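Local coordinates for protein aldehyde reductase YahK (Escherichia coli, PDB 1UUF) that catalyses the NADPH-dependent reduction of a wide range of aldehydes to the corresponding alcohols, as a zinc-dependent member of the alcohol dehydrogenase family, at residues A[40-45]-A[151-156]; A[94-99]-A[155-160]; A[147-152]-A[360-365]. All blocks are in the same frame, centred on the assembly; numbering follows the deposited sequence.

Contact 1 of 3, residues A[40-45]-A[151-156]; sequences ITRREP and QQIVVH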
ATOM      1  N   ILE A  40     -32.040  18.812  22.495  1.00 23.68           N
ATOM      2  CA  ILE A  40     -31.986  17.386  22.214  1.00 21.39           C
ATOM      3  C   ILE A  40     -32.124  16.633  23.523  1.00 21.03           C
ATOM      4  O   ILE A  40     -32.133  17.234  24.599  1.00 22.24           O
ATOM      5  CB  ILE A  40     -30.648  16.983  21.549  1.00 20.89           C
ATOM      6  CG1 ILE A  40     -29.480  17.300  22.485  1.00 20.01           C
ATOM      7  CG2 ILE A  40     -30.490  17.711  20.226  1.00 19.66           C
ATOM      8  CD1 ILE A  40     -28.140  16.770  21.998  1.00 20.27           C
ATOM      9  N   THR A  41     -32.240  15.314  23.437  1.00 21.04           N
ATOM     10  CA  THR A  41     -32.357  14.506  24.639  1.00 21.62           C
ATOM     11  C   THR A  41     -31.215  13.500  24.682  1.00 20.30           C
ATOM     12  O   THR A  41     -30.601  13.201  23.658  1.00 18.82           O
ATOM     13  CB  THR A  41     -33.699  13.741  24.684  1.00 23.11           C
ATOM     14  OG1 THR A  41     -33.739  12.778  23.626  1.00 24.83           O
ATOM     15  CG2 THR A  41     -34.867  14.711  24.528  1.00 23.66           C
ATOM     16  N   ARG A  42     -30.930  13.008  25.881  1.00 19.55           N
ATOM     17  CA  ARG A  42     -29.887  12.014  26.105  1.00 19.98           C
ATOM     18  C   ARG A  42     -30.507  10.892  26.919  1.00 19.85           C
ATOM     19  O   ARG A  42     -31.387  11.135  27.745  1.00 21.23           O
ATOM     20  CB  ARG A  42     -28.720  12.608  26.896  1.00 18.67           C
ATOM     21  CG  ARG A  42     -27.900  13.643  26.148  1.00 17.81           C
ATOM     22  CD  ARG A  42     -27.341  13.071  24.868  1.00 16.40           C
ATOM     23  NE  ARG A  42     -26.364  13.963  24.252  1.00 15.32           N
ATOM     24  CZ  ARG A  42     -25.814  13.747  23.065  1.00 13.87           C
ATOM     25  NH1 ARG A  42     -26.155  12.670  22.367  1.00 14.86           N
ATOM     26  NH2 ARG A  42     -24.920  14.599  22.580  1.00 15.37           N
ATOM     27  N   ARG A  43     -30.051   9.666  26.692  1.00 19.99           N
ATOM     28  CA  ARG A  43     -30.571   8.530  27.436  1.00 19.24           C
ATOM     29  C   ARG A  43     -30.108   8.634  28.881  1.00 21.62           C
ATOM     30  O   ARG A  43     -29.123   9.312  29.180  1.00 22.07           O
ATOM     31  CB  ARG A  43     -30.066   7.211  26.837  1.00 18.98           C
ATOM     32  CG  ARG A  43     -28.553   6.982  26.960  1.00 17.18           C
ATOM     33  CD  ARG A  43     -28.203   5.519  26.684  1.00 17.91           C
ATOM     34  NE  ARG A  43     -26.778   5.225  26.841  1.00 17.10           N
ATOM     35  CZ  ARG A  43     -25.855   5.453  25.911  1.00 16.86           C
ATOM     36  NH1 ARG A  43     -26.199   5.978  24.743  1.00 16.10           N
ATOM     37  NH2 ARG A  43     -24.584   5.150  26.149  1.00 16.33           N
ATOM     38  N   GLU A  44     -30.835   7.987  29.784  1.00 21.57           N
ATOM     39  CA  GLU A  44     -30.441   7.980  31.184  1.00 23.86           C
ATOM     40  C   GLU A  44     -29.276   7.003  31.229  1.00 23.01           C
ATOM     41  O   GLU A  44     -29.296   5.980  30.544  1.00 22.40           O
ATOM     42  CB  GLU A  44     -31.581   7.474  32.070  1.00 27.25           C
ATOM     43  CG  GLU A  44     -32.760   8.427  32.168  1.00 32.53           C
ATOM     44  CD  GLU A  44     -32.372   9.758  32.781  1.00 36.22           C
ATOM     45  OE1 GLU A  44     -31.836   9.759  33.912  1.00 38.07           O
ATOM     46  OE2 GLU A  44     -32.605  10.804  32.135  1.00 38.68           O
ATOM     47  N   PRO A  45     -28.239   7.310  32.018  1.00 23.17           N
ATOM     48  CA  PRO A  45     -27.072   6.431  32.124  1.00 22.51           C
ATOM     49  C   PRO A  45     -27.413   4.997  32.525  1.00 22.66           C
ATOM     50  O   PRO A  45     -28.077   4.768  33.538  1.00 21.81           O
ATOM     51  CB  PRO A  45     -26.215   7.131  33.174  1.00 22.87           C
ATOM     52  CG  PRO A  45     -26.538   8.575  32.952  1.00 24.42           C
ATOM     53  CD  PRO A  45     -28.035   8.547  32.790  1.00 23.23           C
ATOM     54  N   GLN A 151     -24.384  20.123  25.339  1.00 14.79           N
ATOM     55  CA  GLN A 151     -23.992  20.284  26.735  1.00 15.89           C
ATOM     56  C   GLN A 151     -23.600  18.995  27.443  1.00 15.65           C
ATOM     57  O   GLN A 151     -22.773  19.016  28.354  1.00 14.01           O
ATOM     58  CB  GLN A 151     -25.122  20.934  27.534  1.00 18.50           C
ATOM     59  CG  GLN A 151     -25.529  22.314  27.073  1.00 21.33           C
ATOM     60  CD  GLN A 151     -26.618  22.894  27.952  1.00 23.98           C
ATOM     61  OE1 GLN A 151     -27.687  22.302  28.109  1.00 22.48           O
ATOM     62  NE2 GLN A 151     -26.347  24.052  28.539  1.00 22.32           N
ATOM     63  N   GLN A 152     -24.212  17.884  27.042  1.00 15.86           N
ATOM     64  CA  GLN A 152     -23.945  16.591  27.665  1.00 15.59           C
ATOM     65  C   GLN A 152     -23.997  15.438  26.671  1.00 13.66           C
ATOM     66  O   GLN A 152     -24.588  15.548  25.601  1.00 13.59           O
ATOM     67  CB  GLN A 152     -24.971  16.317  28.776  1.00 18.54           C
ATOM     68  CG  GLN A 152     -24.850  17.212  30.003  1.00 21.00           C
ATOM     69  CD  GLN A 152     -25.944  16.957  31.033  1.00 24.68           C
ATOM     70  OE1 GLN A 152     -25.896  17.484  32.145  1.00 26.86           O
ATOM     71  NE2 GLN A 152     -26.940  16.156  30.663  1.00 21.19           N
ATOM     72  N   ILE A 153     -23.360  14.330  27.037  1.00 14.04           N
ATOM     73  CA  ILE A 153     -23.366  13.133  26.207  1.00 11.71           C
ATOM     74  C   ILE A 153     -23.231  11.946  27.157  1.00 13.42           C
ATOM     75  O   ILE A 153     -22.633  12.070  28.225  1.00 12.69           O
ATOM     76  CB  ILE A 153     -22.211  13.155  25.159  1.00 12.84           C
ATOM     77  CG1 ILE A 153     -22.401  12.019  24.143  1.00 11.99           C
ATOM     78  CG2 ILE A 153     -20.861  13.043  25.859  1.00 11.73           C
ATOM     79  CD1 ILE A 153     -21.487  12.121  22.922  1.00 12.68           C
ATOM     80  N   VAL A 154     -23.830  10.815  26.792  1.00 11.84           N
ATOM     81  CA  VAL A 154     -23.775   9.609  27.614  1.00 12.07           C
ATOM     82  C   VAL A 154     -23.155   8.511  26.760  1.00 12.01           C
ATOM     83  O   VAL A 154     -23.664   8.182  25.689  1.00 14.33           O
ATOM     84  CB  VAL A 154     -25.190   9.184  28.078  1.00 14.28           C
ATOM     85  CG1 VAL A 154     -25.108   7.921  28.923  1.00 14.06           C
ATOM     86  CG2 VAL A 154     -25.828  10.311  28.872  1.00 14.67           C
ATOM     87  N   VAL A 155     -22.052   7.946  27.240  1.00 12.04           N
ATOM     88  CA  VAL A 155     -21.326   6.931  26.485  1.00 12.55           C
ATOM     89  C   VAL A 155     -20.914   5.733  27.331  1.00 12.74           C
ATOM     90  O   VAL A 155     -20.562   5.879  28.502  1.00 13.28           O
ATOM     91  CB  VAL A 155     -20.038   7.550  25.876  1.00 11.96           C
ATOM     92  CG1 VAL A 155     -19.330   6.542  24.971  1.00 10.80           C
ATOM     93  CG2 VAL A 155     -20.383   8.821  25.110  1.00 12.71           C
ATOM     94  N   HIS A 156     -20.965   4.550  26.720  1.00 13.67           N
ATOM     95  CA  HIS A 156     -20.561   3.302  27.368  1.00 13.80           C
ATOM     96  C   HIS A 156     -19.097   3.523  27.761  1.00 14.99           C
ATOM     97  O   HIS A 156     -18.310   3.995  26.943  1.00 14.71           O
ATOM     98  CB  HIS A 156     -20.693   2.155  26.360  1.00 17.28           C
ATOM     99  CG  HIS A 156     -20.344   0.807  26.910  1.00 20.48           C
ATOM    100  ND1 HIS A 156     -19.068   0.472  27.312  1.00 22.12           N
ATOM    101  CD2 HIS A 156     -21.100  -0.301  27.098  1.00 21.85           C
ATOM    102  CE1 HIS A 156     -19.053  -0.784  27.722  1.00 22.56           C
ATOM    103  NE2 HIS A 156     -20.273  -1.276  27.602  1.00 23.50           N
TER
HETATM  104  O   HOH W   1     -22.239   4.362  24.007  1.00 14.24           O
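Arg42 reaches from its loop to the backbone of Gln152 and lies over Ile153. Its NE donates to Gln152 O at 2.7 Å, from 32° outside the carbonyl plane, and NH2 adds a weak bond to the same oxygen at 3.2 Å. The chain bends at CG (chi2 -57°), and this turns the guanidinium flat over the isoleucine: Ile153 CG1 lies 3.9 Å above the centre of one face, while Ile40 CD1 covers the rim of the other. Arginine suits this place because its flat faces pack against apolar carbons while its N-H groups reach polar partners, NH1 to Leu146 O and NH2 to Ser150 OG. With an alanine here, Gln152 O and Ser150 OG would probably lose these donors and a gap would open between Ile40 and Ile153. The strand so covered, 152-156, pairs antiparallel with strand 49-58 in the GroES-like catalytic domain of zinc-dependent alcohol dehydrogenases. Arg43 follows, its extended chain crossing Val154, with NE 3.8 Å from Val154 CG1. Its charge is taken up by salt bridges to Asp140 and Asp49, and a water accepts from both Arg43 NH2 (3.3 Å) and His156 N (3.0 Å). Further on, Pro45 borders the same valine branch more loosely, its CA 4.0 Å from Val154 CG1, a rigid apolar partner for a beta-branched side chain.

Contact 2 of 3, residues A[94-99]-A[155-160]; sequences QVEKYA and VHERYV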
ATOM      1  N   GLN A  94     -22.164  -0.293  37.106  1.00 28.80           N
ATOM      2  CA  GLN A  94     -21.218  -1.299  36.630  1.00 28.79           C
ATOM      3  C   GLN A  94     -19.937  -0.675  36.084  1.00 27.35           C
ATOM      4  O   GLN A  94     -19.008  -1.388  35.704  1.00 27.43           O
ATOM      5  CB  GLN A  94     -21.858  -2.169  35.542  1.00 30.21           C
ATOM      6  CG  GLN A  94     -23.005  -3.032  36.036  1.00 35.52           C
ATOM      7  CD  GLN A  94     -22.605  -3.910  37.202  1.00 37.83           C
ATOM      8  OE1 GLN A  94     -21.665  -4.701  37.104  1.00 40.93           O
ATOM      9  NE2 GLN A  94     -23.315  -3.775  38.315  1.00 39.21           N
ATOM     10  N   VAL A  95     -19.889   0.653  36.040  1.00 25.37           N
ATOM     11  CA  VAL A  95     -18.705   1.346  35.541  1.00 23.39           C
ATOM     12  C   VAL A  95     -17.538   1.150  36.500  1.00 23.84           C
ATOM     13  O   VAL A  95     -17.671   1.362  37.706  1.00 23.95           O
ATOM     14  CB  VAL A  95     -18.976   2.853  35.364  1.00 22.20           C
ATOM     15  CG1 VAL A  95     -17.676   3.589  35.079  1.00 20.42           C
ATOM     16  CG2 VAL A  95     -19.954   3.065  34.219  1.00 19.57           C
ATOM     17  N   GLU A  96     -16.390   0.752  35.961  1.00 23.45           N
ATOM     18  CA  GLU A  96     -15.215   0.506  36.794  1.00 25.28           C
ATOM     19  C   GLU A  96     -14.045   1.441  36.506  1.00 23.89           C
ATOM     20  O   GLU A  96     -13.155   1.601  37.340  1.00 24.76           O
ATOM     21  CB  GLU A  96     -14.752  -0.941  36.616  1.00 27.16           C
ATOM     22  CG  GLU A  96     -15.881  -1.954  36.635  1.00 32.22           C
ATOM     23  CD  GLU A  96     -15.381  -3.382  36.668  1.00 34.98           C
ATOM     24  OE1 GLU A  96     -14.810  -3.785  37.703  1.00 35.44           O
ATOM     25  OE2 GLU A  96     -15.557  -4.100  35.661  1.00 38.43           O
ATOM     26  N   LYS A  97     -14.054   2.060  35.331  1.00 21.49           N
ATOM     27  CA  LYS A  97     -12.973   2.953  34.927  1.00 20.73           C
ATOM     28  C   LYS A  97     -13.100   4.394  35.407  1.00 19.54           C
ATOM     29  O   LYS A  97     -12.091   5.054  35.669  1.00 18.60           O
ATOM     30  CB  LYS A  97     -12.860   2.973  33.398  1.00 21.99           C
ATOM     31  CG  LYS A  97     -12.541   1.633  32.753  1.00 23.21           C
ATOM     32  CD  LYS A  97     -12.776   1.675  31.242  1.00 23.95           C
ATOM     33  CE  LYS A  97     -11.939   2.745  30.555  1.00 25.45           C
ATOM     34  NZ  LYS A  97     -12.191   2.785  29.079  1.00 25.16           N
ATOM     35  N   TYR A  98     -14.330   4.884  35.522  1.00 18.76           N
ATOM     36  CA  TYR A  98     -14.545   6.275  35.898  1.00 17.25           C
ATOM     37  C   TYR A  98     -15.395   6.570  37.121  1.00 17.27           C
ATOM     38  O   TYR A  98     -16.159   5.731  37.589  1.00 17.33           O
ATOM     39  CB  TYR A  98     -15.127   7.027  34.701  1.00 16.62           C
ATOM     40  CG  TYR A  98     -14.269   6.881  33.472  1.00 16.15           C
ATOM     41  CD1 TYR A  98     -14.570   5.936  32.489  1.00 15.86           C
ATOM     42  CD2 TYR A  98     -13.097   7.621  33.341  1.00 16.27           C
ATOM     43  CE1 TYR A  98     -13.710   5.730  31.405  1.00 15.35           C
ATOM     44  CE2 TYR A  98     -12.235   7.422  32.272  1.00 15.18           C
ATOM     45  CZ  TYR A  98     -12.542   6.476  31.313  1.00 15.79           C
ATOM     46  OH  TYR A  98     -11.655   6.259  30.285  1.00 16.94           O
ATOM     47  N   ALA A  99     -15.242   7.795  37.616  1.00 17.26           N
ATOM     48  CA  ALA A  99     -15.970   8.286  38.776  1.00 17.93           C
ATOM     49  C   ALA A  99     -16.292   9.766  38.572  1.00 19.36           C
ATOM     50  O   ALA A  99     -15.605  10.467  37.825  1.00 17.34           O
ATOM     51  CB  ALA A  99     -15.129   8.106  40.029  1.00 17.58           C
ATOM     52  N   VAL A 155     -22.052   7.946  27.240  1.00 12.04           N
ATOM     53  CA  VAL A 155     -21.326   6.931  26.485  1.00 12.55           C
ATOM     54  C   VAL A 155     -20.914   5.733  27.331  1.00 12.74           C
ATOM     55  O   VAL A 155     -20.562   5.879  28.502  1.00 13.28           O
ATOM     56  CB  VAL A 155     -20.038   7.550  25.876  1.00 11.96           C
ATOM     57  CG1 VAL A 155     -19.330   6.542  24.971  1.00 10.80           C
ATOM     58  CG2 VAL A 155     -20.383   8.821  25.110  1.00 12.71           C
ATOM     59  N   HIS A 156     -20.965   4.550  26.720  1.00 13.67           N
ATOM     60  CA  HIS A 156     -20.561   3.302  27.368  1.00 13.80           C
ATOM     61  C   HIS A 156     -19.097   3.523  27.761  1.00 14.99           C
ATOM     62  O   HIS A 156     -18.310   3.995  26.943  1.00 14.71           O
ATOM     63  CB  HIS A 156     -20.693   2.155  26.360  1.00 17.28           C
ATOM     64  CG  HIS A 156     -20.344   0.807  26.910  1.00 20.48           C
ATOM     65  ND1 HIS A 156     -19.068   0.472  27.312  1.00 22.12           N
ATOM     66  CD2 HIS A 156     -21.100  -0.301  27.098  1.00 21.85           C
ATOM     67  CE1 HIS A 156     -19.053  -0.784  27.722  1.00 22.56           C
ATOM     68  NE2 HIS A 156     -20.273  -1.276  27.602  1.00 23.50           N
ATOM     69  N   GLU A 157     -18.726   3.181  28.995  1.00 14.64           N
ATOM     70  CA  GLU A 157     -17.358   3.428  29.457  1.00 14.25           C
ATOM     71  C   GLU A 157     -16.232   2.841  28.613  1.00 12.84           C
ATOM     72  O   GLU A 157     -15.104   3.326  28.683  1.00 12.87           O
ATOM     73  CB  GLU A 157     -17.172   2.981  30.913  1.00 15.72           C
ATOM     74  CG  GLU A 157     -17.152   1.483  31.136  1.00 18.82           C
ATOM     75  CD  GLU A 157     -16.517   1.111  32.469  1.00 21.51           C
ATOM     76  OE1 GLU A 157     -16.682  -0.046  32.905  1.00 23.53           O
ATOM     77  OE2 GLU A 157     -15.846   1.973  33.077  1.00 23.75           O
ATOM     78  N   ARG A 158     -16.514   1.816  27.817  1.00 13.88           N
ATOM     79  CA  ARG A 158     -15.457   1.234  26.991  1.00 13.87           C
ATOM     80  C   ARG A 158     -14.945   2.242  25.967  1.00 13.60           C
ATOM     81  O   ARG A 158     -13.799   2.161  25.516  1.00 13.03           O
ATOM     82  CB  ARG A 158     -15.956  -0.019  26.257  1.00 14.51           C
ATOM     83  CG  ARG A 158     -14.981  -0.535  25.188  1.00 14.99           C
ATOM     84  CD  ARG A 158     -15.377  -1.907  24.659  1.00 16.99           C
ATOM     85  NE  ARG A 158     -14.472  -2.378  23.612  1.00 16.44           N
ATOM     86  CZ  ARG A 158     -14.424  -3.633  23.176  1.00 17.63           C
ATOM     87  NH1 ARG A 158     -15.230  -4.549  23.699  1.00 18.08           N
ATOM     88  NH2 ARG A 158     -13.570  -3.977  22.220  1.00 16.48           N
ATOM     89  N   TYR A 159     -15.788   3.208  25.618  1.00 11.67           N
ATOM     90  CA  TYR A 159     -15.414   4.196  24.617  1.00 11.55           C
ATOM     91  C   TYR A 159     -15.104   5.579  25.165  1.00 11.00           C
ATOM     92  O   TYR A 159     -14.966   6.538  24.405  1.00 13.74           O
ATOM     93  CB  TYR A 159     -16.514   4.261  23.557  1.00 10.86           C
ATOM     94  CG  TYR A 159     -16.876   2.884  23.054  1.00 10.75           C
ATOM     95  CD1 TYR A 159     -17.811   2.095  23.731  1.00 12.18           C
ATOM     96  CD2 TYR A 159     -16.214   2.327  21.962  1.00 10.06           C
ATOM     97  CE1 TYR A 159     -18.066   0.782  23.332  1.00 12.45           C
ATOM     98  CE2 TYR A 159     -16.461   1.019  21.557  1.00 11.56           C
ATOM     99  CZ  TYR A 159     -17.386   0.253  22.246  1.00 13.41           C
ATOM    100  OH  TYR A 159     -17.611  -1.046  21.857  1.00 12.79           O
ATOM    101  N   VAL A 160     -14.990   5.681  26.483  1.00  9.96           N
ATOM    102  CA  VAL A 160     -14.670   6.953  27.120  1.00 10.36           C
ATOM    103  C   VAL A 160     -13.195   6.904  27.497  1.00 10.91           C
ATOM    104  O   VAL A 160     -12.727   5.904  28.039  1.00 13.00           O
ATOM    105  CB  VAL A 160     -15.518   7.174  28.389  1.00  9.92           C
ATOM    106  CG1 VAL A 160     -15.093   8.467  29.087  1.00 11.68           C
ATOM    107  CG2 VAL A 160     -16.996   7.245  28.014  1.00 12.22           C
TER
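Glu157 drives its carboxylate into the backbone of the 94-99 loop, where two successive amides grip it. Lys97 N donates to Glu157 OE2 at 2.9 Å, using the syn lone pair, and Glu96 N meets Glu157 OE1 at 3.2 Å, nearly straight (164°) but 28° out of the carboxylate plane. With CG set between the backbone N and the carbonyl carbon (chi1 72°) and the rest of the chain extended, the acid spans the distance to the loop. Glutamate fits because it has both that length and two acceptors for adjacent N-H groups; the residue is buried, and the amides would be expected to stabilise its negative charge. Val95 closes in beside the acid, with CG1 3.2 Å from Glu157 OE2. The packing is also close at Tyr98, whose ring takes a CH-pi contact from Val160 CG1, 4.1 Å from the centroid and over one face. The phenol then donates to Val160 O through a short 2.5 Å bond from OH, coming from above the carbonyl plane. These bonds tie the loop between strands 84-91 and 103-106 to the 3-10 turn that ends strand 152-156, within the GroES-like domain. The solvent side is held by one flexible lysine. Exposed Lys97 bends at chi3 to bring NZ within 3.0 Å of Glu157 O, across the carbonyl plane from Val160 N, which bonds to that oxygen too; a second bond from Lys97 NZ, to Val160 O, is weak. Gln94 and Glu96 put little of their side chains into the contact. Arg158, turned from the loop, pairs instead with Glu124, and its side chain lies about 7 Å from a bound zinc ion, near Cys119.

Contact 3 of 3, residues A[147-152]-A[360-365]; sequences GGYSQQ and FVIDNR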
ATOM      1  N   GLY A 147     -23.955  14.308  18.192  1.00 13.51           N
ATOM      2  CA  GLY A 147     -22.608  14.595  18.664  1.00 13.72           C
ATOM      3  C   GLY A 147     -22.298  15.555  19.799  1.00 13.23           C
ATOM      4  O   GLY A 147     -23.144  15.881  20.631  1.00 13.69           O
ATOM      5  N   GLY A 148     -21.047  16.013  19.801  1.00 11.65           N
ATOM      6  CA  GLY A 148     -20.541  16.900  20.835  1.00 12.29           C
ATOM      7  C   GLY A 148     -20.864  18.381  20.817  1.00 13.63           C
ATOM      8  O   GLY A 148     -20.414  19.104  21.706  1.00 12.80           O
ATOM      9  N   TYR A 149     -21.603  18.854  19.818  1.00 11.86           N
ATOM     10  CA  TYR A 149     -21.984  20.267  19.790  1.00 13.19           C
ATOM     11  C   TYR A 149     -23.173  20.354  20.739  1.00 13.95           C
ATOM     12  O   TYR A 149     -24.247  20.833  20.366  1.00 15.33           O
ATOM     13  CB  TYR A 149     -22.446  20.698  18.399  1.00 12.21           C
ATOM     14  CG  TYR A 149     -21.382  20.835  17.336  1.00 12.11           C
ATOM     15  CD1 TYR A 149     -20.060  20.451  17.562  1.00 11.60           C
ATOM     16  CD2 TYR A 149     -21.719  21.318  16.073  1.00 12.80           C
ATOM     17  CE1 TYR A 149     -19.101  20.543  16.539  1.00 10.91           C
ATOM     18  CE2 TYR A 149     -20.783  21.411  15.059  1.00 12.92           C
ATOM     19  CZ  TYR A 149     -19.478  21.022  15.292  1.00 11.77           C
ATOM     20  OH  TYR A 149     -18.580  21.095  14.255  1.00 13.22           O
ATOM     21  N   SER A 150     -22.979  19.874  21.960  1.00 12.79           N
ATOM     22  CA  SER A 150     -24.042  19.859  22.953  1.00 14.77           C
ATOM     23  C   SER A 150     -23.487  19.990  24.367  1.00 15.52           C
ATOM     24  O   SER A 150     -22.271  19.960  24.573  1.00 14.19           O
ATOM     25  CB  SER A 150     -24.834  18.557  22.821  1.00 14.33           C
ATOM     26  OG  SER A 150     -23.971  17.438  22.912  1.00 16.31           O
ATOM     27  N   GLN A 151     -24.384  20.123  25.339  1.00 14.79           N
ATOM     28  CA  GLN A 151     -23.992  20.284  26.735  1.00 15.89           C
ATOM     29  C   GLN A 151     -23.600  18.995  27.443  1.00 15.65           C
ATOM     30  O   GLN A 151     -22.773  19.016  28.354  1.00 14.01           O
ATOM     31  CB  GLN A 151     -25.122  20.934  27.534  1.00 18.50           C
ATOM     32  CG  GLN A 151     -25.529  22.314  27.073  1.00 21.33           C
ATOM     33  CD  GLN A 151     -26.618  22.894  27.952  1.00 23.98           C
ATOM     34  OE1 GLN A 151     -27.687  22.302  28.109  1.00 22.48           O
ATOM     35  NE2 GLN A 151     -26.347  24.052  28.539  1.00 22.32           N
ATOM     36  N   GLN A 152     -24.212  17.884  27.042  1.00 15.86           N
ATOM     37  CA  GLN A 152     -23.945  16.591  27.665  1.00 15.59           C
ATOM     38  C   GLN A 152     -23.997  15.438  26.671  1.00 13.66           C
ATOM     39  O   GLN A 152     -24.588  15.548  25.601  1.00 13.59           O
ATOM     40  CB  GLN A 152     -24.971  16.317  28.776  1.00 18.54           C
ATOM     41  CG  GLN A 152     -24.850  17.212  30.003  1.00 21.00           C
ATOM     42  CD  GLN A 152     -25.944  16.957  31.033  1.00 24.68           C
ATOM     43  OE1 GLN A 152     -25.896  17.484  32.145  1.00 26.86           O
ATOM     44  NE2 GLN A 152     -26.940  16.156  30.663  1.00 21.19           N
ATOM     45  N   PHE A 360     -10.296  24.846  15.470  1.00 12.56           N
ATOM     46  CA  PHE A 360     -11.299  25.603  16.199  1.00 11.99           C
ATOM     47  C   PHE A 360     -11.824  24.692  17.298  1.00 12.98           C
ATOM     48  O   PHE A 360     -11.983  23.489  17.090  1.00 12.30           O
ATOM     49  CB  PHE A 360     -12.471  26.002  15.296  1.00 12.84           C
ATOM     50  CG  PHE A 360     -12.167  27.135  14.363  1.00 13.34           C
ATOM     51  CD1 PHE A 360     -12.073  26.919  12.993  1.00 13.68           C
ATOM     52  CD2 PHE A 360     -11.982  28.422  14.853  1.00 13.97           C
ATOM     53  CE1 PHE A 360     -11.800  27.968  12.121  1.00 13.53           C
ATOM     54  CE2 PHE A 360     -11.709  29.481  13.991  1.00 14.80           C
ATOM     55  CZ  PHE A 360     -11.617  29.255  12.621  1.00 14.83           C
ATOM     56  N   VAL A 361     -12.073  25.260  18.472  1.00 10.50           N
ATOM     57  CA  VAL A 361     -12.620  24.499  19.586  1.00 10.81           C
ATOM     58  C   VAL A 361     -13.758  25.300  20.198  1.00 11.17           C
ATOM     59  O   VAL A 361     -13.587  26.459  20.575  1.00 11.82           O
ATOM     60  CB  VAL A 361     -11.560  24.197  20.666  1.00 10.83           C
ATOM     61  CG1 VAL A 361     -12.214  23.541  21.881  1.00 10.39           C
ATOM     62  CG2 VAL A 361     -10.511  23.261  20.098  1.00  9.18           C
ATOM     63  N   ILE A 362     -14.924  24.672  20.274  1.00 12.00           N
ATOM     64  CA  ILE A 362     -16.111  25.303  20.832  1.00 12.64           C
ATOM     65  C   ILE A 362     -16.095  25.316  22.358  1.00 12.97           C
ATOM     66  O   ILE A 362     -15.760  24.320  23.000  1.00 13.73           O
ATOM     67  CB  ILE A 362     -17.386  24.558  20.379  1.00 14.09           C
ATOM     68  CG1 ILE A 362     -17.490  24.590  18.856  1.00 14.72           C
ATOM     69  CG2 ILE A 362     -18.617  25.177  21.031  1.00 14.26           C
ATOM     70  CD1 ILE A 362     -18.374  23.496  18.291  1.00 18.50           C
ATOM     71  N   ASP A 363     -16.451  26.463  22.928  1.00 13.35           N
ATOM     72  CA  ASP A 363     -16.541  26.621  24.374  1.00 13.68           C
ATOM     73  C   ASP A 363     -18.004  26.260  24.615  1.00 14.41           C
ATOM     74  O   ASP A 363     -18.880  27.114  24.485  1.00 14.16           O
ATOM     75  CB  ASP A 363     -16.301  28.083  24.754  1.00 16.21           C
ATOM     76  CG  ASP A 363     -16.222  28.297  26.251  1.00 18.00           C
ATOM     77  OD1 ASP A 363     -16.752  27.462  27.015  1.00 19.14           O
ATOM     78  OD2 ASP A 363     -15.637  29.317  26.667  1.00 23.26           O
ATOM     79  N   ASN A 364     -18.269  24.999  24.943  1.00 14.34           N
ATOM     80  CA  ASN A 364     -19.643  24.545  25.133  1.00 14.59           C
ATOM     81  C   ASN A 364     -20.449  25.270  26.198  1.00 16.64           C
ATOM     82  O   ASN A 364     -21.679  25.212  26.193  1.00 16.15           O
ATOM     83  CB  ASN A 364     -19.663  23.037  25.387  1.00 14.80           C
ATOM     84  CG  ASN A 364     -19.203  22.252  24.178  1.00 15.17           C
ATOM     85  OD1 ASN A 364     -18.079  22.429  23.706  1.00 15.68           O
ATOM     86  ND2 ASN A 364     -20.073  21.388  23.659  1.00 13.19           N
ATOM     87  N   ARG A 365     -19.772  25.955  27.110  1.00 17.08           N
ATOM     88  CA  ARG A 365     -20.481  26.695  28.141  1.00 20.70           C
ATOM     89  C   ARG A 365     -21.319  27.791  27.479  1.00 20.71           C
ATOM     90  O   ARG A 365     -22.352  28.205  28.011  1.00 21.85           O
ATOM     91  CB  ARG A 365     -19.481  27.296  29.135  1.00 23.83           C
ATOM     92  CG  ARG A 365     -20.039  28.393  30.027  1.00 30.88           C
ATOM     93  CD  ARG A 365     -19.940  29.750  29.345  1.00 37.07           C
ATOM     94  NE  ARG A 365     -18.552  30.100  29.047  1.00 41.97           N
ATOM     95  CZ  ARG A 365     -18.180  31.182  28.370  1.00 43.14           C
ATOM     96  NH1 ARG A 365     -16.895  31.419  28.150  1.00 44.46           N
ATOM     97  NH2 ARG A 365     -19.095  32.025  27.909  1.00 45.61           N
TER
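Asn364 ND2 gives its two bonds to carbonyls on either side of Tyr149: Gly148 O at 3.0 Å and Ser150 O at 2.8 Å. Gly148 O lies in the amide plane of Asn364, whereas ND2 stands above the carbonyl plane of Ser150. Asparagine suits the spot, since a short side chain with a primary amide can serve two neighbouring carbonyls from one nitrogen, fixing the rotation of the amide. Tyr149 is the centre of an inverse gamma turn, a tight bend consistent with both carbonyls facing one donor. Next to it Ile362 sends its terminal methyl over the tyrosine ring in a CH-pi contact, CD1 3.8 Å from the centroid and 27° off the normal. A CG1 placed anti to the carbonyl carbon (chi1 -60°) and an extended chi2 carry the methyl there, the two side chains crossing at about a right angle. Ser150 points its CB away from the strand, and its OG donates to Gly147 O at 2.9 Å. The tyrosine hydroxyl pairs with that of Tyr348, and the Tyr149 side chain lies about 6 Å from that of the catalytic-zinc ligand Cys60. Strand 359-363 runs between strands 49-58 and 336-339, while Ile344 of helix 344-352 packs on both Tyr149 and Ile362.

How the contacts relate
All three contacts hold the stretch around strand 152-156, each to a different part of the chain. Contact 3, at the strand's start, is fully buried and ties it to the C-terminal strand 359-363; contacts 1 and 2 are only partly buried. Chemistry follows place: in the interior, a neutral amide and a methyl on a ring suffice, whereas contact 1 lays arginines along the strand and contact 2 sets a buried carboxylate against loop amides, with a lysine on the solvent side. Contacts 1 and 3 share Gln151 and Gln152 and also meet where Ile40 packs on Ser150, while contact 2 continues from Val155 and His156 at the strand's far end.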